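Local coordinates for protein stress response kinase A (Escherichia coli, PDB 1ZYL) that phosphorylates itself and other proteins on serine and threonine residues and probably suppresses the effects of stress linked to reactive oxygen species, at residues Gly24-Ser29 with Gln45-Arg50; Arg49-Val54 with Phe106-Gly111; Gln139-Arg144 with Val195-Gly200; Pro145-Asn150 with Asp220-Pro225. One frame throughout, in Å; residues are numbered along the deposited sequence.

Interaction 1: Gly24-Ser29 with Gln45-Arg50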
loop_
_atom_site.group_PDB
_atom_site.type_symbol
_atom_site.label_atom_id
_atom_site.label_comp_id
_atom_site.label_asym_id
_atom_site.label_seq_id
_atom_site.Cartn_x
_atom_site.Cartn_y
_atom_site.Cartn_z
ATOM N N GLY A 24 12.696 -27.915 -1.625
ATOM C CA GLY A 24 11.780 -29.029 -1.466
ATOM C C GLY A 24 10.304 -28.716 -1.616
ATOM O O GLY A 24 9.457 -29.587 -1.405
ATOM N N ILE A 25 9.983 -27.481 -1.975
ATOM C CA ILE A 25 8.594 -27.098 -2.149
ATOM C C ILE A 25 8.025 -27.802 -3.377
ATOM O O ILE A 25 7.983 -27.232 -4.466
ATOM C CB ILE A 25 8.458 -25.581 -2.323
ATOM C CG1 ILE A 25 9.133 -24.874 -1.147
ATOM C CG2 ILE A 25 6.991 -25.196 -2.415
ATOM C CD1 ILE A 25 9.140 -23.371 -1.249
ATOM N N ARG A 26 7.602 -29.051 -3.195
ATOM C CA ARG A 26 7.031 -29.832 -4.283
ATOM C C ARG A 26 5.831 -29.069 -4.815
ATOM O O ARG A 26 4.972 -28.650 -4.037
ATOM C CB ARG A 26 6.548 -31.192 -3.780
ATOM C CG ARG A 26 7.513 -31.956 -2.889
ATOM C CD ARG A 26 6.907 -33.314 -2.537
ATOM N NE ARG A 26 7.653 -34.046 -1.517
ATOM C CZ ARG A 26 7.287 -35.235 -1.047
ATOM N NH1 ARG A 26 8.012 -35.843 -0.116
ATOM N NH2 ARG A 26 6.191 -35.819 -1.511
ATOM N N VAL A 27 5.765 -28.883 -6.129
ATOM C CA VAL A 27 4.638 -28.168 -6.711
ATOM C C VAL A 27 3.492 -29.146 -6.936
ATOM O O VAL A 27 2.945 -29.691 -5.979
ATOM C CB VAL A 27 5.019 -27.493 -8.049
ATOM C CG1 VAL A 27 3.871 -26.620 -8.539
ATOM C CG2 VAL A 27 6.270 -26.651 -7.869
ATOM N N ASP A 28 3.142 -29.378 -8.197
ATOM C CA ASP A 28 2.055 -30.286 -8.545
ATOM C C ASP A 28 1.763 -30.196 -10.036
ATOM O O ASP A 28 2.266 -30.991 -10.830
ATOM C CB ASP A 28 0.792 -29.923 -7.765
ATOM C CG ASP A 28 -0.383 -30.807 -8.119
ATOM O OD1 ASP A 28 -0.759 -30.857 -9.307
ATOM O OD2 ASP A 28 -0.938 -31.449 -7.205
ATOM N N SER A 29 0.942 -29.219 -10.408
ATOM C CA SER A 29 0.578 -29.016 -11.803
ATOM C C SER A 29 0.501 -27.539 -12.155
ATOM O O SER A 29 -0.329 -26.797 -11.625
ATOM C CB SER A 29 -0.765 -29.682 -12.113
ATOM O OG SER A 29 -1.155 -29.437 -13.456
ATOM N N GLN A 45 -0.807 -25.546 -6.736
ATOM C CA GLN A 45 -1.382 -26.516 -5.805
ATOM C C GLN A 45 -0.270 -27.316 -5.145
ATOM O O GLN A 45 0.896 -27.204 -5.521
ATOM C CB GLN A 45 -2.321 -27.479 -6.530
ATOM C CG GLN A 45 -3.481 -26.820 -7.233
ATOM C CD GLN A 45 -4.290 -27.809 -8.045
ATOM O OE1 GLN A 45 -4.943 -28.695 -7.494
ATOM N NE2 GLN A 45 -4.243 -27.669 -9.365
ATOM N N ASP A 46 -0.642 -28.134 -4.167
ATOM C CA ASP A 46 0.321 -28.955 -3.441
ATOM C C ASP A 46 -0.066 -30.426 -3.578
ATOM O O ASP A 46 -1.134 -30.739 -4.100
ATOM C CB ASP A 46 0.316 -28.540 -1.966
ATOM C CG ASP A 46 1.506 -29.074 -1.202
ATOM O OD1 ASP A 46 2.657 -28.789 -1.608
ATOM O OD2 ASP A 46 1.290 -29.772 -0.189
ATOM N N GLU A 47 0.805 -31.327 -3.130
ATOM C CA GLU A 47 0.514 -32.760 -3.192
ATOM C C GLU A 47 -0.622 -33.049 -2.210
ATOM O O GLU A 47 -0.405 -33.593 -1.122
ATOM C CB GLU A 47 1.757 -33.575 -2.817
ATOM C CG GLU A 47 2.327 -33.237 -1.452
ATOM C CD GLU A 47 3.743 -32.707 -1.527
ATOM O OE1 GLU A 47 4.012 -31.858 -2.403
ATOM O OE2 GLU A 47 4.582 -33.133 -0.703
ATOM N N ASP A 48 -1.830 -32.667 -2.618
ATOM C CA ASP A 48 -3.051 -32.818 -1.830
ATOM C C ASP A 48 -3.988 -31.770 -2.416
ATOM O O ASP A 48 -5.129 -31.620 -1.990
ATOM C CB ASP A 48 -2.789 -32.483 -0.360
ATOM C CG ASP A 48 -2.586 -30.985 -0.127
ATOM O OD1 ASP A 48 -1.852 -30.343 -0.916
ATOM O OD2 ASP A 48 -3.156 -30.451 0.853
ATOM N N ARG A 49 -3.461 -31.055 -3.406
ATOM C CA ARG A 49 -4.131 -29.972 -4.117
ATOM C C ARG A 49 -4.733 -28.892 -3.214
ATOM O O ARG A 49 -5.935 -28.624 -3.244
ATOM C CB ARG A 49 -5.186 -30.512 -5.108
ATOM C CG ARG A 49 -6.506 -31.004 -4.527
ATOM C CD ARG A 49 -7.692 -30.512 -5.375
ATOM N NE ARG A 49 -7.528 -30.786 -6.807
ATOM C CZ ARG A 49 -8.425 -30.475 -7.742
ATOM N NH1 ARG A 49 -9.560 -29.876 -7.404
ATOM N NH2 ARG A 49 -8.187 -30.760 -9.016
ATOM N N ARG A 50 -3.871 -28.271 -2.412
ATOM C CA ARG A 50 -4.275 -27.190 -1.515
ATOM C C ARG A 50 -3.481 -25.967 -1.994
ATOM O O ARG A 50 -2.302 -25.809 -1.670
ATOM C CB ARG A 50 -3.928 -27.544 -0.062
ATOM C CG ARG A 50 -4.742 -26.796 0.991
ATOM C CD ARG A 50 -4.480 -25.290 0.962
ATOM N NE ARG A 50 -5.227 -24.570 1.995
ATOM C CZ ARG A 50 -6.556 -24.501 2.058
ATOM N NH1 ARG A 50 -7.304 -25.110 1.144
ATOM N NH2 ARG A 50 -7.143 -23.826 3.039
#
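The side chain of Arg26 runs across the carboxylate of Glu47 at about a right angle, and its guanidinium lies above that group with the two planes 24° apart. OE2 of Glu47 sits over one face of the guanidinium, 3.2 Å from Arg26 NH2; the oxygen is well out of the guanidinium plane, so the pairing is electrostatic rather than a directed hydrogen bond. Arg26 gets there with CG beside its backbone N (chi1 -47°) and a chain extended from CG to NE; Glu47 comes to meet it through a bend at chi2. A second patch joins Asp28 to Gln45, whose CB atoms lie 4.1 Å apart, the carboxylate and amide planes being only 15° from parallel. Nearby, Asp28 OD2 and Asp46 O, two acceptors, lie close to each other without a hydrogen bond. Beneath this polar layer Val27 turns its side chain away, onto Met17 and Leu20 of helix 13-22 and Phe44 of strand 40-44. The contact thus lies on the surface of the kinase N-terminal lobe, far from the centre of the chain, where the loop between helix 13-22 and strand 32-34 meets the hairpin loop joining antiparallel strands 40-44 and 52-57.

Interaction 2: Arg49-Val54 with Phe106-Gly111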
loop_
_atom_site.group_PDB
_atom_site.type_symbol
_atom_site.label_atom_id
_atom_site.label_comp_id
_atom_site.label_asym_id
_atom_site.label_seq_id
_atom_site.Cartn_x
_atom_site.Cartn_y
_atom_site.Cartn_z
ATOM N N ARG A 49 -3.461 -31.055 -3.406
ATOM C CA ARG A 49 -4.131 -29.972 -4.117
ATOM C C ARG A 49 -4.733 -28.892 -3.214
ATOM O O ARG A 49 -5.935 -28.624 -3.244
ATOM C CB ARG A 49 -5.186 -30.512 -5.108
ATOM C CG ARG A 49 -6.506 -31.004 -4.527
ATOM C CD ARG A 49 -7.692 -30.512 -5.375
ATOM N NE ARG A 49 -7.528 -30.786 -6.807
ATOM C CZ ARG A 49 -8.425 -30.475 -7.742
ATOM N NH1 ARG A 49 -9.560 -29.876 -7.404
ATOM N NH2 ARG A 49 -8.187 -30.760 -9.016
ATOM N N ARG A 50 -3.871 -28.271 -2.412
ATOM C CA ARG A 50 -4.275 -27.190 -1.515
ATOM C C ARG A 50 -3.481 -25.967 -1.994
ATOM O O ARG A 50 -2.302 -25.809 -1.670
ATOM C CB ARG A 50 -3.928 -27.544 -0.062
ATOM C CG ARG A 50 -4.742 -26.796 0.991
ATOM C CD ARG A 50 -4.480 -25.290 0.962
ATOM N NE ARG A 50 -5.227 -24.570 1.995
ATOM C CZ ARG A 50 -6.556 -24.501 2.058
ATOM N NH1 ARG A 50 -7.304 -25.110 1.144
ATOM N NH2 ARG A 50 -7.143 -23.826 3.039
ATOM N N ARG A 51 -4.145 -25.118 -2.775
ATOM C CA ARG A 51 -3.548 -23.923 -3.372
ATOM C C ARG A 51 -2.606 -23.063 -2.521
ATOM O O ARG A 51 -2.814 -22.863 -1.322
ATOM C CB ARG A 51 -4.655 -23.047 -3.961
ATOM C CG ARG A 51 -5.615 -23.804 -4.874
ATOM C CD ARG A 51 -6.626 -22.861 -5.501
ATOM N NE ARG A 51 -7.217 -21.971 -4.504
ATOM C CZ ARG A 51 -8.060 -20.981 -4.782
ATOM N NH1 ARG A 51 -8.423 -20.747 -6.036
ATOM N NH2 ARG A 51 -8.530 -20.215 -3.805
ATOM N N PHE A 52 -1.567 -22.558 -3.189
ATOM C CA PHE A 52 -0.520 -21.710 -2.608
ATOM C C PHE A 52 -0.137 -20.627 -3.616
ATOM O O PHE A 52 -0.587 -20.640 -4.763
ATOM C CB PHE A 52 0.736 -22.537 -2.321
ATOM C CG PHE A 52 0.738 -23.210 -0.990
ATOM C CD1 PHE A 52 0.901 -22.470 0.174
ATOM C CD2 PHE A 52 0.612 -24.594 -0.898
ATOM C CE1 PHE A 52 0.943 -23.096 1.419
ATOM C CE2 PHE A 52 0.651 -25.236 0.339
ATOM C CZ PHE A 52 0.818 -24.485 1.501
ATOM N N VAL A 53 0.705 -19.694 -3.187
ATOM C CA VAL A 53 1.177 -18.632 -4.072
ATOM C C VAL A 53 2.607 -18.277 -3.699
ATOM O O VAL A 53 2.944 -18.188 -2.523
ATOM C CB VAL A 53 0.308 -17.340 -3.983
ATOM C CG1 VAL A 53 -1.108 -17.619 -4.435
ATOM C CG2 VAL A 53 0.298 -16.808 -2.576
ATOM N N VAL A 54 3.462 -18.110 -4.699
ATOM C CA VAL A 54 4.835 -17.735 -4.414
ATOM C C VAL A 54 4.893 -16.262 -4.740
ATOM O O VAL A 54 4.271 -15.817 -5.705
ATOM C CB VAL A 54 5.865 -18.440 -5.316
ATOM C CG1 VAL A 54 7.090 -18.789 -4.487
ATOM C CG2 VAL A 54 5.259 -19.658 -5.985
ATOM N N PHE A 106 2.833 -18.147 0.418
ATOM C CA PHE A 106 1.689 -17.898 1.284
ATOM C C PHE A 106 0.511 -18.801 0.968
ATOM O O PHE A 106 0.250 -19.118 -0.194
ATOM C CB PHE A 106 1.211 -16.446 1.172
ATOM C CG PHE A 106 2.259 -15.426 1.485
ATOM C CD1 PHE A 106 3.269 -15.146 0.577
ATOM C CD2 PHE A 106 2.228 -14.731 2.689
ATOM C CE1 PHE A 106 4.232 -14.187 0.863
ATOM C CE2 PHE A 106 3.187 -13.771 2.986
ATOM C CZ PHE A 106 4.193 -13.497 2.071
ATOM N N PRO A 107 -0.226 -19.219 2.009
ATOM C CA PRO A 107 -1.399 -20.086 1.878
ATOM C C PRO A 107 -2.477 -19.375 1.075
ATOM O O PRO A 107 -3.101 -18.444 1.576
ATOM C CB PRO A 107 -1.834 -20.297 3.324
ATOM C CG PRO A 107 -0.562 -20.145 4.099
ATOM C CD PRO A 107 0.092 -18.977 3.428
ATOM N N SER A 108 -2.697 -19.797 -0.166
ATOM C CA SER A 108 -3.725 -19.160 -0.981
ATOM C C SER A 108 -4.986 -19.049 -0.134
ATOM O O SER A 108 -5.588 -20.053 0.255
ATOM C CB SER A 108 -4.006 -19.973 -2.243
ATOM O OG SER A 108 -4.999 -19.343 -3.030
ATOM N N VAL A 109 -5.366 -17.810 0.156
ATOM C CA VAL A 109 -6.526 -17.515 0.986
ATOM C C VAL A 109 -7.882 -17.782 0.327
ATOM O O VAL A 109 -8.684 -18.554 0.851
ATOM C CB VAL A 109 -6.476 -16.042 1.463
ATOM C CG1 VAL A 109 -7.614 -15.761 2.429
ATOM C CG2 VAL A 109 -5.130 -15.756 2.120
ATOM N N GLY A 110 -8.138 -17.147 -0.814
ATOM C CA GLY A 110 -9.413 -17.335 -1.488
ATOM C C GLY A 110 -10.447 -16.375 -0.928
ATOM O O GLY A 110 -10.121 -15.550 -0.077
ATOM N N GLY A 111 -11.689 -16.470 -1.396
ATOM C CA GLY A 111 -12.725 -15.578 -0.898
ATOM C C GLY A 111 -13.254 -14.584 -1.922
ATOM O O GLY A 111 -12.643 -14.373 -2.971
#
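Val53 and Phe106 form a hydrogen-bonded antiparallel pair where strand 52-57 meets strand 101-107, neighbours in the five-stranded antiparallel sheet of the kinase N-terminal lobe. Both backbone N-H groups and both carbonyls of the pair are used. Phe106 N gives the straighter bond, 2.9 Å to Val53 O with an angle of 165° at the hydrogen, while Val53 N reaches Phe106 O at 3.1 Å in the carbonyl plane. On the other edge of its strand, the backbone of Phe52 bonds to Phe44 and that of Val54 to Tyr42, which ties strand 52-57 to both neighbours. Beyond the pair the regular pairing lapses although the backbones stay close, and Ser108 N makes a weak bond to Arg51 O.

The side chains follow this pattern. Val53 CG2, set between its backbone N and carbonyl carbon, packs 3.9 Å from Phe106 CB. The Phe52 ring presents an edge to Phe106 O, with CD1 3.4 Å from that oxygen, and its CE1 lies 4.3 Å from Pro107 CG; the ring also touches Asp46, Val88 and Val105. Loss of the ring, as with an alanine here, is likely to leave Pro107 and Val105 without their packing partner and Phe106 O without its aromatic border. Farther along, Ser108 OG stands over one face of the Arg51 guanidinium without bonding to it, and the carbonyl of Val109 accepts a hydrogen bond from Arg210. At the edge of that same guanidinium, Arg51 NH2 comes to 3.8 Å from Gly110 CA.

Interaction 3: Gln139-Arg144 with Val195-Gly200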
loop_
_atom_site.group_PDB
_atom_site.type_symbol
_atom_site.label_atom_id
_atom_site.label_comp_id
_atom_site.label_asym_id
_atom_site.label_seq_id
_atom_site.Cartn_x
_atom_site.Cartn_y
_atom_site.Cartn_z
ATOM N N GLN A 139 5.544 -2.811 18.813
ATOM C CA GLN A 139 6.892 -2.363 18.460
ATOM C C GLN A 139 6.888 -1.787 17.057
ATOM O O GLN A 139 5.971 -2.046 16.284
ATOM C CB GLN A 139 7.926 -3.488 18.571
ATOM C CG GLN A 139 7.452 -4.845 18.134
ATOM C CD GLN A 139 8.516 -5.902 18.320
ATOM O OE1 GLN A 139 8.213 -7.093 18.424
ATOM N NE2 GLN A 139 9.778 -5.473 18.355
ATOM N N LEU A 140 7.910 -0.994 16.749
ATOM C CA LEU A 140 8.039 -0.326 15.457
ATOM C C LEU A 140 9.077 -0.932 14.523
ATOM O O LEU A 140 10.119 -1.418 14.958
ATOM C CB LEU A 140 8.409 1.142 15.680
ATOM C CG LEU A 140 7.347 2.235 15.798
ATOM C CD1 LEU A 140 5.987 1.663 16.132
ATOM C CD2 LEU A 140 7.789 3.212 16.845
ATOM N N PHE A 141 8.802 -0.891 13.228
ATOM C CA PHE A 141 9.768 -1.399 12.266
ATOM C C PHE A 141 11.072 -0.631 12.523
ATOM O O PHE A 141 11.074 0.424 13.166
ATOM C CB PHE A 141 9.266 -1.152 10.840
ATOM C CG PHE A 141 8.087 -2.008 10.455
ATOM C CD1 PHE A 141 6.993 -1.455 9.803
ATOM C CD2 PHE A 141 8.081 -3.378 10.728
ATOM C CE1 PHE A 141 5.908 -2.252 9.426
ATOM C CE2 PHE A 141 6.992 -4.193 10.351
ATOM C CZ PHE A 141 5.909 -3.629 9.701
ATOM N N ILE A 142 12.188 -1.169 12.055
ATOM C CA ILE A 142 13.458 -0.491 12.243
ATOM C C ILE A 142 14.056 -0.277 10.878
ATOM O O ILE A 142 14.747 0.712 10.650
ATOM C CB ILE A 142 14.432 -1.317 13.105
ATOM C CG1 ILE A 142 13.958 -1.327 14.558
ATOM C CG2 ILE A 142 15.827 -0.723 13.033
ATOM C CD1 ILE A 142 14.832 -2.155 15.482
ATOM N N HIS A 143 13.771 -1.203 9.969
ATOM C CA HIS A 143 14.283 -1.127 8.604
ATOM C C HIS A 143 13.262 -0.625 7.587
ATOM O O HIS A 143 13.612 0.112 6.662
ATOM C CB HIS A 143 14.827 -2.488 8.182
ATOM C CG HIS A 143 16.010 -2.917 8.983
ATOM N ND1 HIS A 143 17.152 -2.154 9.078
ATOM C CD2 HIS A 143 16.216 -4.002 9.764
ATOM C CE1 HIS A 143 18.013 -2.749 9.885
ATOM N NE2 HIS A 143 17.469 -3.872 10.315
ATOM N N ARG A 144 12.006 -1.024 7.752
ATOM C CA ARG A 144 10.962 -0.574 6.853
ATOM C C ARG A 144 10.770 0.919 7.049
ATOM O O ARG A 144 11.026 1.454 8.131
ATOM C CB ARG A 144 9.655 -1.275 7.163
ATOM C CG ARG A 144 9.733 -2.767 7.087
ATOM C CD ARG A 144 8.421 -3.307 6.625
ATOM N NE ARG A 144 8.642 -4.276 5.569
ATOM C CZ ARG A 144 7.973 -4.292 4.428
ATOM N NH1 ARG A 144 8.244 -5.220 3.519
ATOM N NH2 ARG A 144 7.037 -3.381 4.198
ATOM N N VAL A 195 2.770 6.558 16.258
ATOM C CA VAL A 195 3.241 5.772 15.128
ATOM C C VAL A 195 3.196 4.296 15.483
ATOM O O VAL A 195 3.484 3.915 16.622
ATOM C CB VAL A 195 4.698 6.161 14.727
ATOM C CG1 VAL A 195 4.954 7.618 15.041
ATOM C CG2 VAL A 195 5.705 5.279 15.430
ATOM N N LEU A 196 2.830 3.467 14.511
ATOM C CA LEU A 196 2.763 2.030 14.729
ATOM C C LEU A 196 2.870 1.303 13.402
ATOM O O LEU A 196 2.800 1.920 12.345
ATOM C CB LEU A 196 1.443 1.647 15.398
ATOM C CG LEU A 196 0.237 2.030 14.540
ATOM C CD1 LEU A 196 -1.003 1.224 14.932
ATOM C CD2 LEU A 196 0.015 3.524 14.673
ATOM N N ARG A 197 3.040 -0.012 13.469
ATOM C CA ARG A 197 3.139 -0.840 12.280
ATOM C C ARG A 197 1.768 -0.846 11.631
ATOM O O ARG A 197 0.795 -1.247 12.267
ATOM C CB ARG A 197 3.543 -2.269 12.658
ATOM C CG ARG A 197 5.035 -2.472 12.795
ATOM C CD ARG A 197 5.401 -3.201 14.081
ATOM N NE ARG A 197 5.073 -4.620 14.113
ATOM C CZ ARG A 197 4.933 -5.311 15.241
ATOM N NH1 ARG A 197 4.637 -6.599 15.222
ATOM N NH2 ARG A 197 5.072 -4.698 16.402
ATOM N N LEU A 198 1.700 -0.408 10.372
ATOM C CA LEU A 198 0.445 -0.333 9.622
ATOM C C LEU A 198 0.391 -1.317 8.479
ATOM O O LEU A 198 1.411 -1.866 8.069
ATOM C CB LEU A 198 0.279 1.048 9.012
ATOM C CG LEU A 198 0.330 2.236 9.954
ATOM C CD1 LEU A 198 0.525 3.511 9.147
ATOM C CD2 LEU A 198 -0.949 2.260 10.790
ATOM N N HIS A 199 -0.812 -1.531 7.957
ATOM C CA HIS A 199 -0.979 -2.401 6.807
ATOM C C HIS A 199 -0.345 -1.614 5.668
ATOM O O HIS A 199 0.117 -2.186 4.690
ATOM C CB HIS A 199 -2.452 -2.637 6.493
ATOM C CG HIS A 199 -2.674 -3.347 5.196
ATOM N ND1 HIS A 199 -2.567 -4.715 5.068
ATOM C CD2 HIS A 199 -2.924 -2.871 3.954
ATOM C CE1 HIS A 199 -2.740 -5.050 3.801
ATOM N NE2 HIS A 199 -2.957 -3.949 3.104
ATOM N N GLY A 200 -0.358 -0.291 5.808
ATOM C CA GLY A 200 0.254 0.593 4.831
ATOM C C GLY A 200 -0.448 0.859 3.520
ATOM O O GLY A 200 -0.212 1.896 2.912
#
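Phe141 and Arg197 meet in a CH-pi contact: Arg197 CG stands over the centre of the ring, 3.4 Å from the centroid and 10° off the normal. Bends at chi2 and chi3 of Arg197 then carry its guanidinium off the ring, to which it is inclined by 62°. The opposite face of the ring receives CD of Arg144, 3.8 Å above the plane, so the aromatic group is clasped between the aliphatic parts of two arginines. Replacing Phe141 by a serine would probably deprive the methylenes of Arg144 and Arg197 of the surface that separates them, freeing both chains to shift.

Polar bonds take up the arginine ends. Arg197 NH2 donates to Gln139 O at 2.8 Å, although the position of that oxygen is less sure, and Arg197 NH1 bonds to Gln76 OE1 of helix 64-79. Arg144, for its part, forms a salt bridge with Glu70 and hydrogen bonds to the carbonyls of Asp219 and Ala221.

Apolar packing closes the outer end, where Leu140 crosses Val195 at about a right angle and Leu140 CD1 lies 3.5 Å from Leu196 CA.

The contact thus joins the loop between helices 119-136 and 149-161 to strand 196-197, which leads toward the inferred proton acceptor Asp201. Its chemistry implies that the arginines serve in two ways, their methylene chains enclosing an aromatic ring while their charged ends bond to helix 64-79 and to backbone carbonyls.

Interaction 4: Pro145-Asn150 with Asp220-Pro225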
loop_
_atom_site.group_PDB
_atom_site.type_symbol
_atom_site.label_atom_id
_atom_site.label_comp_id
_atom_site.label_asym_id
_atom_site.label_seq_id
_atom_site.Cartn_x
_atom_site.Cartn_y
_atom_site.Cartn_z
ATOM N N PRO A 145 10.310 1.617 6.007
ATOM C CA PRO A 145 10.095 3.062 6.103
ATOM C C PRO A 145 9.053 3.440 7.137
ATOM O O PRO A 145 8.185 2.642 7.503
ATOM C CB PRO A 145 9.622 3.444 4.699
ATOM C CG PRO A 145 10.216 2.412 3.835
ATOM C CD PRO A 145 10.055 1.138 4.640
ATOM N N THR A 146 9.144 4.664 7.623
ATOM C CA THR A 146 8.147 5.143 8.556
ATOM C C THR A 146 7.605 6.386 7.852
ATOM O O THR A 146 8.297 7.398 7.750
ATOM C CB THR A 146 8.762 5.452 9.934
ATOM O OG1 THR A 146 8.117 6.588 10.508
ATOM C CG2 THR A 146 10.239 5.696 9.810
ATOM N N ILE A 147 6.383 6.262 7.323
ATOM C CA ILE A 147 5.707 7.315 6.576
ATOM C C ILE A 147 6.121 8.716 7.011
ATOM O O ILE A 147 6.138 9.047 8.201
ATOM C CB ILE A 147 4.158 7.148 6.671
ATOM C CG1 ILE A 147 3.723 5.931 5.856
ATOM C CG2 ILE A 147 3.432 8.390 6.153
ATOM C CD1 ILE A 147 2.216 5.725 5.810
ATOM N N GLY A 148 6.468 9.532 6.029
ATOM C CA GLY A 148 6.893 10.883 6.300
ATOM C C GLY A 148 7.091 11.582 4.977
ATOM O O GLY A 148 7.008 10.955 3.918
ATOM N N LEU A 149 7.374 12.877 5.032
ATOM C CA LEU A 149 7.554 13.693 3.835
ATOM C C LEU A 149 8.737 13.334 2.929
ATOM O O LEU A 149 8.669 13.533 1.716
ATOM C CB LEU A 149 7.656 15.163 4.245
ATOM C CG LEU A 149 6.571 15.651 5.198
ATOM C CD1 LEU A 149 6.639 17.162 5.273
ATOM C CD2 LEU A 149 5.195 15.192 4.718
ATOM N N ASN A 150 9.814 12.810 3.507
ATOM C CA ASN A 150 10.990 12.463 2.716
ATOM C C ASN A 150 10.697 11.525 1.561
ATOM O O ASN A 150 10.902 11.873 0.403
ATOM C CB ASN A 150 12.070 11.834 3.592
ATOM C CG ASN A 150 13.212 11.253 2.775
ATOM O OD1 ASN A 150 13.567 10.081 2.928
ATOM N ND2 ASN A 150 13.791 12.068 1.903
ATOM N N ASP A 220 3.554 -3.363 1.690
ATOM C CA ASP A 220 3.689 -1.930 1.946
ATOM C C ASP A 220 3.685 -1.533 3.409
ATOM O O ASP A 220 3.915 -0.375 3.735
ATOM C CB ASP A 220 2.615 -1.152 1.185
ATOM C CG ASP A 220 3.053 -0.788 -0.238
ATOM O OD1 ASP A 220 2.199 -0.792 -1.159
ATOM O OD2 ASP A 220 4.253 -0.486 -0.433
ATOM N N ALA A 221 3.446 -2.495 4.289
ATOM C CA ALA A 221 3.443 -2.227 5.723
ATOM C C ALA A 221 4.546 -1.217 6.013
ATOM O O ALA A 221 5.700 -1.423 5.651
ATOM C CB ALA A 221 3.686 -3.524 6.506
ATOM N N ARG A 222 4.178 -0.122 6.663
ATOM C CA ARG A 222 5.123 0.934 6.977
ATOM C C ARG A 222 4.797 1.451 8.369
ATOM O O ARG A 222 3.798 1.046 8.950
ATOM C CB ARG A 222 4.948 2.049 5.945
ATOM C CG ARG A 222 6.236 2.652 5.418
ATOM C CD ARG A 222 6.016 3.383 4.091
ATOM N NE ARG A 222 5.585 2.470 3.042
ATOM C CZ ARG A 222 5.998 2.550 1.783
ATOM N NH1 ARG A 222 5.562 1.685 0.878
ATOM N NH2 ARG A 222 6.854 3.493 1.428
ATOM N N ASN A 223 5.643 2.309 8.928
ATOM C CA ASN A 223 5.317 2.880 10.233
ATOM C C ASN A 223 4.599 4.199 9.925
ATOM O O ASN A 223 5.100 5.029 9.161
ATOM C CB ASN A 223 6.570 3.179 11.071
ATOM C CG ASN A 223 7.315 1.919 11.515
ATOM O OD1 ASN A 223 6.704 0.912 11.885
ATOM N ND2 ASN A 223 8.648 1.985 11.503
ATOM N N GLY A 224 3.420 4.392 10.500
ATOM C CA GLY A 224 2.693 5.623 10.252
ATOM C C GLY A 224 1.542 5.828 11.214
ATOM O O GLY A 224 1.441 5.138 12.228
ATOM N N PRO A 225 0.651 6.782 10.923
ATOM C CA PRO A 225 -0.504 7.070 11.776
ATOM C C PRO A 225 -1.664 6.135 11.464
ATOM O O PRO A 225 -1.973 5.875 10.293
ATOM C CB PRO A 225 -0.819 8.517 11.436
ATOM C CG PRO A 225 -0.535 8.555 9.989
ATOM C CD PRO A 225 0.761 7.777 9.843
#
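The backbones of Thr146 and Asn223 form a single bridge, their CA atoms 4.0 Å apart. Asn223 N donates to Pro145 O at 2.9 Å, though the position of that oxygen is uncertain. Asn223 O takes a weak bond from Ile147 N as well as a close CA-H...O approach from Thr146 CA at 3.1 Å. Around this bridge the side chain of Arg222 lies between two apolar partners. Its CD is 3.7 Å from Pro145 CB and 3.9 Å from Ile147 CG1, with Ile147 crossing at about a right angle. A bend at chi3 (-63°) of Arg222 turns the guanidinium toward Asp220, where NH1 forms a salt bridge with OD2 at 2.9 Å and NE bonds weakly to the backbone carbonyl, which lies in the guanidinium plane. NH2 pairs with Glu151 of helix 149-161, and Asp220 has a further salt bridge to Arg61. On the other flank Thr146 CB packs 3.4 Å from Asn223 CB, while the amide oxygen of Asn223 accepts from the backbone N of Phe141. Strand 223-224 is thereby joined to the lead-in of helix 149-161, close to the inferred proton acceptor Asp201. Two acidic partners would probably balance the buried Arg222 charge while its methylenes pack against Pro145 and Ile147.

Interactions 1 and 2 belong to the N-terminal lobe and are surface contacts; they share Arg49 and Arg50, and Asp46 of one packs against Phe52 of the other. Interactions 3 and 4 lie nearer the centre of the chain, partly buried and buried, with centres about 7 Å apart. They hold the two neighbouring strands 196-197 and 223-224, and are stitched together by Leu198 with Arg222 and Arg144 with Ala221. Interaction 1 relies on an exposed charge pair between loops, interaction 2 on regular sheet bonding. In interactions 3 and 4, by contrast, arginine chains pack against apolar groups while their charged ends find partners partly within the contact and partly beyond it.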